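Phosphoglucosamine/phosphogalactosamine mutase (Sulfolobus tokodaii, PDB 2F7L) interconverts the 6-phosphates and 1-phosphates of glucosamine and galactosamine, a magnesium-dependent step on the way to UDP-GlcNAc and UDP-GalNAc. Local coordinates at residues I152-I165 with A185-C197. Numbering follows the deposited sequence.
Sequences ISTYVNGILSHVDI and ALSTPLVARALGC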
ATOM      1  N   ILE A 152      -7.343 -17.017   3.158  1.00 27.65           N
ATOM      2  CA  ILE A 152      -8.229 -16.052   3.811  1.00 28.56           C
ATOM      3  C   ILE A 152      -8.387 -16.422   5.300  1.00 30.17           C
ATOM      4  O   ILE A 152      -8.071 -15.618   6.188  1.00 31.00           O
ATOM      5  CB  ILE A 152      -9.648 -16.024   3.185  1.00 27.23           C
ATOM      6  CG1 ILE A 152      -9.585 -15.695   1.688  1.00 26.33           C
ATOM      7  CG2 ILE A 152     -10.497 -15.001   3.906  1.00 25.71           C
ATOM      8  CD1 ILE A 152      -9.279 -14.289   1.370  1.00 24.63           C
ATOM      9  N   SER A 153      -8.872 -17.632   5.572  1.00 30.81           N
ATOM     10  CA  SER A 153      -9.066 -18.058   6.957  1.00 31.71           C
ATOM     11  C   SER A 153      -7.832 -17.823   7.804  1.00 31.92           C
ATOM     12  O   SER A 153      -7.956 -17.301   8.912  1.00 33.25           O
ATOM     13  CB  SER A 153      -9.457 -19.543   7.056  1.00 32.41           C
ATOM     14  OG  SER A 153      -8.318 -20.404   7.085  1.00 34.41           O
ATOM     15  N   THR A 154      -6.651 -18.191   7.303  1.00 30.46           N
ATOM     16  CA  THR A 154      -5.415 -18.001   8.064  1.00 30.27           C
ATOM     17  C   THR A 154      -5.168 -16.515   8.325  1.00 30.97           C
ATOM     18  O   THR A 154      -4.732 -16.123   9.406  1.00 32.35           O
ATOM     19  CB  THR A 154      -4.184 -18.566   7.307  1.00 29.92           C
ATOM     20  OG1 THR A 154      -4.392 -19.947   7.019  1.00 30.82           O
ATOM     21  CG2 THR A 154      -2.928 -18.435   8.126  1.00 27.52           C
ATOM     22  N   TYR A 155      -5.464 -15.697   7.324  1.00 30.74           N
ATOM     23  CA  TYR A 155      -5.271 -14.256   7.383  1.00 30.24           C
ATOM     24  C   TYR A 155      -6.134 -13.605   8.449  1.00 30.89           C
ATOM     25  O   TYR A 155      -5.626 -12.904   9.325  1.00 30.67           O
ATOM     26  CB  TYR A 155      -5.589 -13.673   6.005  1.00 29.33           C
ATOM     27  CG  TYR A 155      -5.455 -12.180   5.835  1.00 27.75           C
ATOM     28  CD1 TYR A 155      -4.220 -11.548   5.945  1.00 28.27           C
ATOM     29  CD2 TYR A 155      -6.562 -11.410   5.478  1.00 27.43           C
ATOM     30  CE1 TYR A 155      -4.087 -10.177   5.693  1.00 28.16           C
ATOM     31  CE2 TYR A 155      -6.459 -10.058   5.225  1.00 27.12           C
ATOM     32  CZ  TYR A 155      -5.216  -9.434   5.327  1.00 28.73           C
ATOM     33  OH  TYR A 155      -5.108  -8.078   5.027  1.00 28.47           O
ATOM     34  N   VAL A 156      -7.442 -13.834   8.375  1.00 31.61           N
ATOM     35  CA  VAL A 156      -8.355 -13.240   9.342  1.00 32.42           C
ATOM     36  C   VAL A 156      -7.967 -13.536  10.780  1.00 33.58           C
ATOM     37  O   VAL A 156      -7.845 -12.619  11.596  1.00 33.72           O
ATOM     38  CB  VAL A 156      -9.781 -13.710   9.117  1.00 31.63           C
ATOM     39  CG1 VAL A 156     -10.664 -13.235  10.258  1.00 30.42           C
ATOM     40  CG2 VAL A 156     -10.278 -13.183   7.773  1.00 31.50           C
ATOM     41  N   ASN A 157      -7.768 -14.813  11.081  1.00 34.47           N
ATOM     42  CA  ASN A 157      -7.391 -15.233  12.419  1.00 35.69           C
ATOM     43  C   ASN A 157      -6.107 -14.548  12.839  1.00 35.81           C
ATOM     44  O   ASN A 157      -5.965 -14.103  13.980  1.00 35.52           O
ATOM     45  CB  ASN A 157      -7.181 -16.733  12.447  1.00 37.92           C
ATOM     46  CG  ASN A 157      -8.402 -17.496  11.969  1.00 40.46           C
ATOM     47  OD1 ASN A 157      -8.267 -18.563  11.357  1.00 42.58           O
ATOM     48  ND2 ASN A 157      -9.604 -16.970  12.256  1.00 39.97           N
ATOM     49  N   GLY A 158      -5.164 -14.483  11.911  1.00 35.62           N
ATOM     50  CA  GLY A 158      -3.906 -13.835  12.212  1.00 35.16           C
ATOM     51  C   GLY A 158      -4.171 -12.406  12.636  1.00 35.03           C
ATOM     52  O   GLY A 158      -3.620 -11.942  13.624  1.00 35.39           O
ATOM     53  N   ILE A 159      -5.021 -11.706  11.889  1.00 34.42           N
ATOM     54  CA  ILE A 159      -5.335 -10.323  12.204  1.00 34.69           C
ATOM     55  C   ILE A 159      -6.009 -10.220  13.575  1.00 34.88           C
ATOM     56  O   ILE A 159      -5.583  -9.426  14.424  1.00 34.22           O
ATOM     57  CB  ILE A 159      -6.283  -9.709  11.144  1.00 35.12           C
ATOM     58  CG1 ILE A 159      -5.575  -9.627   9.783  1.00 34.59           C
ATOM     59  CG2 ILE A 159      -6.789  -8.339  11.623  1.00 34.58           C
ATOM     60  CD1 ILE A 159      -6.502  -9.239   8.626  1.00 32.21           C
ATOM     61  N   LEU A 160      -7.058 -11.025  13.781  1.00 34.20           N
ATOM     62  CA  LEU A 160      -7.807 -11.028  15.041  1.00 33.97           C
ATOM     63  C   LEU A 160      -6.949 -11.315  16.267  1.00 34.38           C
ATOM     64  O   LEU A 160      -7.251 -10.875  17.371  1.00 35.01           O
ATOM     65  CB  LEU A 160      -8.952 -12.037  14.974  1.00 32.34           C
ATOM     66  CG  LEU A 160     -10.033 -11.668  13.948  1.00 32.97           C
ATOM     67  CD1 LEU A 160     -10.993 -12.850  13.731  1.00 31.21           C
ATOM     68  CD2 LEU A 160     -10.767 -10.397  14.400  1.00 30.71           C
ATOM     69  N   SER A 161      -5.859 -12.031  16.072  1.00 34.85           N
ATOM     70  CA  SER A 161      -4.994 -12.373  17.176  1.00 34.85           C
ATOM     71  C   SER A 161      -4.247 -11.184  17.775  1.00 35.54           C
ATOM     72  O   SER A 161      -3.486 -11.347  18.725  1.00 35.35           O
ATOM     73  CB  SER A 161      -3.987 -13.415  16.722  1.00 33.51           C
ATOM     74  OG  SER A 161      -2.921 -12.788  16.053  1.00 32.96           O
ATOM     75  N   HIS A 162      -4.449  -9.990  17.243  1.00 37.17           N
ATOM     76  CA  HIS A 162      -3.732  -8.830  17.780  1.00 39.39           C
ATOM     77  C   HIS A 162      -4.583  -7.740  18.416  1.00 40.34           C
ATOM     78  O   HIS A 162      -4.052  -6.690  18.776  1.00 41.64           O
ATOM     79  CB  HIS A 162      -2.851  -8.204  16.702  1.00 39.78           C
ATOM     80  CG  HIS A 162      -1.797  -9.127  16.179  1.00 40.56           C
ATOM     81  ND1 HIS A 162      -0.744  -9.564  16.949  1.00 41.10           N
ATOM     82  CD2 HIS A 162      -1.634  -9.690  14.960  1.00 40.81           C
ATOM     83  CE1 HIS A 162       0.027 -10.357  16.224  1.00 40.68           C
ATOM     84  NE2 HIS A 162      -0.491 -10.448  15.014  1.00 40.51           N
ATOM     85  N   VAL A 163      -5.885  -7.980  18.554  1.00 40.97           N
ATOM     86  CA  VAL A 163      -6.773  -7.005  19.178  1.00 42.30           C
ATOM     87  C   VAL A 163      -7.729  -7.651  20.187  1.00 43.58           C
ATOM     88  O   VAL A 163      -8.112  -8.814  20.055  1.00 44.22           O
ATOM     89  CB  VAL A 163      -7.623  -6.250  18.137  1.00 41.73           C
ATOM     90  CG1 VAL A 163      -6.714  -5.581  17.108  1.00 42.30           C
ATOM     91  CG2 VAL A 163      -8.588  -7.195  17.479  1.00 41.62           C
ATOM     92  N   ASP A 164      -8.099  -6.885  21.204  1.00 44.39           N
ATOM     93  CA  ASP A 164      -9.025  -7.353  22.219  1.00 45.06           C
ATOM     94  C   ASP A 164     -10.360  -7.566  21.546  1.00 44.84           C
ATOM     95  O   ASP A 164     -11.171  -6.650  21.507  1.00 44.86           O
ATOM     96  CB  ASP A 164      -9.194  -6.281  23.282  1.00 47.14           C
ATOM     97  CG  ASP A 164     -10.006  -6.753  24.462  1.00 48.59           C
ATOM     98  OD1 ASP A 164     -10.956  -7.557  24.264  1.00 49.54           O
ATOM     99  OD2 ASP A 164      -9.692  -6.296  25.585  1.00 48.80           O
ATOM    100  N   ILE A 165     -10.610  -8.761  21.033  1.00 45.00           N
ATOM    101  CA  ILE A 165     -11.873  -9.015  20.353  1.00 46.07           C
ATOM    102  C   ILE A 165     -13.131  -8.716  21.163  1.00 47.46           C
ATOM    103  O   ILE A 165     -14.109  -8.178  20.635  1.00 47.95           O
ATOM    104  CB  ILE A 165     -11.973 -10.452  19.889  1.00 45.30           C
ATOM    105  CG1 ILE A 165     -10.841 -10.751  18.915  1.00 44.28           C
ATOM    106  CG2 ILE A 165     -13.353 -10.695  19.261  1.00 44.88           C
ATOM    107  CD1 ILE A 165     -10.906 -12.146  18.352  1.00 43.28           C
ATOM    108  N   ALA A 185     -13.449  -7.479  -0.186  1.00 30.32           N
ATOM    109  CA  ALA A 185     -14.753  -7.863   0.340  1.00 30.52           C
ATOM    110  C   ALA A 185     -14.746  -9.298   0.896  1.00 30.86           C
ATOM    111  O   ALA A 185     -15.674  -9.700   1.590  1.00 31.66           O
ATOM    112  CB  ALA A 185     -15.814  -7.738  -0.763  1.00 29.34           C
ATOM    113  N   LEU A 186     -13.709 -10.068   0.593  1.00 30.56           N
ATOM    114  CA  LEU A 186     -13.631 -11.452   1.053  1.00 30.35           C
ATOM    115  C   LEU A 186     -13.026 -11.545   2.436  1.00 30.86           C
ATOM    116  O   LEU A 186     -12.984 -12.631   3.018  1.00 31.55           O
ATOM    117  CB  LEU A 186     -12.765 -12.308   0.120  1.00 28.51           C
ATOM    118  CG  LEU A 186     -13.092 -12.286  -1.363  1.00 28.15           C
ATOM    119  CD1 LEU A 186     -12.064 -13.085  -2.157  1.00 27.22           C
ATOM    120  CD2 LEU A 186     -14.488 -12.825  -1.555  1.00 27.23           C
ATOM    121  N   SER A 187     -12.547 -10.427   2.969  1.00 30.20           N
ATOM    122  CA  SER A 187     -11.934 -10.501   4.278  1.00 30.11           C
ATOM    123  C   SER A 187     -12.207  -9.375   5.286  1.00 30.01           C
ATOM    124  O   SER A 187     -12.425  -9.644   6.467  1.00 29.75           O
ATOM    125  CB  SER A 187     -10.424 -10.702   4.102  1.00 29.35           C
ATOM    126  OG  SER A 187      -9.836  -9.615   3.433  1.00 29.63           O
ATOM    127  N   THR A 188     -12.187  -8.119   4.853  1.00 30.06           N
ATOM    128  CA  THR A 188     -12.430  -7.047   5.814  1.00 30.04           C
ATOM    129  C   THR A 188     -13.778  -7.254   6.522  1.00 29.01           C
ATOM    130  O   THR A 188     -13.874  -7.105   7.734  1.00 27.49           O
ATOM    131  CB  THR A 188     -12.332  -5.637   5.129  1.00 30.38           C
ATOM    132  OG1 THR A 188     -10.996  -5.459   4.657  1.00 30.95           O
ATOM    133  CG2 THR A 188     -12.635  -4.491   6.114  1.00 29.77           C
ATOM    134  N   PRO A 189     -14.827  -7.629   5.775  1.00 28.53           N
ATOM    135  CA  PRO A 189     -16.125  -7.837   6.419  1.00 29.19           C
ATOM    136  C   PRO A 189     -16.079  -8.993   7.423  1.00 29.91           C
ATOM    137  O   PRO A 189     -16.805  -9.012   8.416  1.00 30.66           O
ATOM    138  CB  PRO A 189     -17.052  -8.128   5.235  1.00 28.08           C
ATOM    139  CG  PRO A 189     -16.438  -7.391   4.150  1.00 27.60           C
ATOM    140  CD  PRO A 189     -14.977  -7.698   4.318  1.00 28.08           C
ATOM    141  N   LEU A 190     -15.220  -9.964   7.154  1.00 30.16           N
ATOM    142  CA  LEU A 190     -15.105 -11.097   8.037  1.00 30.05           C
ATOM    143  C   LEU A 190     -14.477 -10.633   9.332  1.00 31.19           C
ATOM    144  O   LEU A 190     -14.927 -11.007  10.411  1.00 32.26           O
ATOM    145  CB  LEU A 190     -14.269 -12.193   7.369  1.00 28.80           C
ATOM    146  CG  LEU A 190     -14.944 -13.482   6.850  1.00 25.82           C
ATOM    147  CD1 LEU A 190     -16.344 -13.258   6.372  1.00 22.94           C
ATOM    148  CD2 LEU A 190     -14.086 -14.023   5.750  1.00 24.34           C
ATOM    149  N   VAL A 191     -13.450  -9.800   9.249  1.00 32.23           N
ATOM    150  CA  VAL A 191     -12.849  -9.327  10.492  1.00 33.14           C
ATOM    151  C   VAL A 191     -13.897  -8.496  11.252  1.00 33.18           C
ATOM    152  O   VAL A 191     -14.020  -8.631  12.467  1.00 34.30           O
ATOM    153  CB  VAL A 191     -11.526  -8.505  10.248  1.00 32.39           C
ATOM    154  CG1 VAL A 191     -10.486  -9.372   9.588  1.00 30.97           C
ATOM    155  CG2 VAL A 191     -11.789  -7.336   9.364  1.00 34.10           C
ATOM    156  N   ALA A 192     -14.674  -7.676  10.545  1.00 32.57           N
ATOM    157  CA  ALA A 192     -15.709  -6.864  11.197  1.00 32.77           C
ATOM    158  C   ALA A 192     -16.684  -7.761  11.972  1.00 33.06           C
ATOM    159  O   ALA A 192     -17.027  -7.481  13.129  1.00 32.44           O
ATOM    160  CB  ALA A 192     -16.481  -6.043  10.161  1.00 32.12           C
ATOM    161  N   ARG A 193     -17.119  -8.837  11.322  1.00 33.02           N
ATOM    162  CA  ARG A 193     -18.039  -9.794  11.924  1.00 33.34           C
ATOM    163  C   ARG A 193     -17.491 -10.382  13.225  1.00 33.70           C
ATOM    164  O   ARG A 193     -18.245 -10.643  14.170  1.00 33.17           O
ATOM    165  CB  ARG A 193     -18.322 -10.923  10.949  1.00 33.04           C
ATOM    166  CG  ARG A 193     -19.694 -11.508  11.095  1.00 33.48           C
ATOM    167  CD  ARG A 193     -19.959 -12.461   9.971  1.00 34.98           C
ATOM    168  NE  ARG A 193     -18.905 -13.467   9.920  1.00 37.45           N
ATOM    169  CZ  ARG A 193     -18.944 -14.572   9.178  1.00 38.34           C
ATOM    170  NH1 ARG A 193     -19.990 -14.838   8.405  1.00 39.43           N
ATOM    171  NH2 ARG A 193     -17.927 -15.415   9.208  1.00 38.77           N
ATOM    172  N   ALA A 194     -16.181 -10.593  13.281  1.00 34.23           N
ATOM    173  CA  ALA A 194     -15.592 -11.148  14.491  1.00 35.31           C
ATOM    174  C   ALA A 194     -15.616 -10.115  15.595  1.00 36.06           C
ATOM    175  O   ALA A 194     -15.780 -10.463  16.756  1.00 36.33           O
ATOM    176  CB  ALA A 194     -14.164 -11.616  14.244  1.00 35.38           C
ATOM    177  N   LEU A 195     -15.449  -8.845  15.238  1.00 36.91           N
ATOM    178  CA  LEU A 195     -15.470  -7.778  16.239  1.00 37.33           C
ATOM    179  C   LEU A 195     -16.920  -7.323  16.457  1.00 37.93           C
ATOM    180  O   LEU A 195     -17.188  -6.234  16.946  1.00 38.28           O
ATOM    181  CB  LEU A 195     -14.572  -6.626  15.775  1.00 35.74           C
ATOM    182  CG  LEU A 195     -13.224  -7.198  15.300  1.00 34.87           C
ATOM    183  CD1 LEU A 195     -12.250  -6.093  14.937  1.00 33.37           C
ATOM    184  CD2 LEU A 195     -12.639  -8.071  16.391  1.00 34.05           C
ATOM    185  N   GLY A 196     -17.853  -8.189  16.093  1.00 38.10           N
ATOM    186  CA  GLY A 196     -19.256  -7.884  16.249  1.00 40.14           C
ATOM    187  C   GLY A 196     -19.771  -6.502  15.849  1.00 41.75           C
ATOM    188  O   GLY A 196     -20.289  -5.771  16.696  1.00 43.53           O
ATOM    189  N   CYS A 197     -19.672  -6.131  14.575  1.00 41.46           N
ATOM    190  CA  CYS A 197     -20.171  -4.826  14.153  1.00 41.29           C
ATOM    191  C   CYS A 197     -21.424  -5.020  13.309  1.00 40.68           C
ATOM    192  O   CYS A 197     -21.714  -6.128  12.873  1.00 39.59           O
ATOM    193  CB  CYS A 197     -19.148  -4.096  13.266  1.00 42.17           C
ATOM    194  SG  CYS A 197     -17.404  -4.198  13.733  1.00 43.10           S
TER
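Leu186 meets Ile152 through its CB, which lies 4.2 Å from Ile152 CD1, and the two side chains stand roughly perpendicular. Ile152 sends its other branch, CG2, to the backbone: CG2 is 3.5 Å from Leu186 O. Ser187, at the N-cap position of helix 188-194, comes to the edge of the Tyr155 ring. Its OG lies near the ring plane, 3.8 Å from Tyr155 CE2. Tyr155 also touches Pro77 and Ala78 of helix 76-86, so its ring sits between the first and second domains. Leu190 spans one helical turn of the partner, with CD2 against Ile152 CG2 and CB against Val156 CG2. Val191 puts CG1 between two residues, 3.9 Å from Val156 CG1 and 4.1 Å from Ile159 CD1. With CG1 anti to the carbonyl carbon (chi1 -62°), this methyl is turned to both. Both helices belong to the alpha/beta/alpha domain II of the phosphohexose mutases. Helix 188-194 is the beta-alpha-beta crossover helix between the parallel strands 174-178 and 198-201, and helix 151-160 packs against it. The axes of segments 152-160 and 188-194 approach to 9.8 Å and cross at -45°, and the contact is largely apolar. Further on, Ala194 offers its CB to both methyls of Leu160. The side chains of Leu195 and Leu160 run past one another in opposite senses, CD2 to CD2 at 3.6 Å. An alanine in place of Leu160 would remove both methyls and would probably leave a gap beside Ala194 and Leu195. Val163 in the loop and Ile165 at the start of helix 165-171 both touch Leu195 CD2, each through its CG2, that of Ile165 at 4.0 Å.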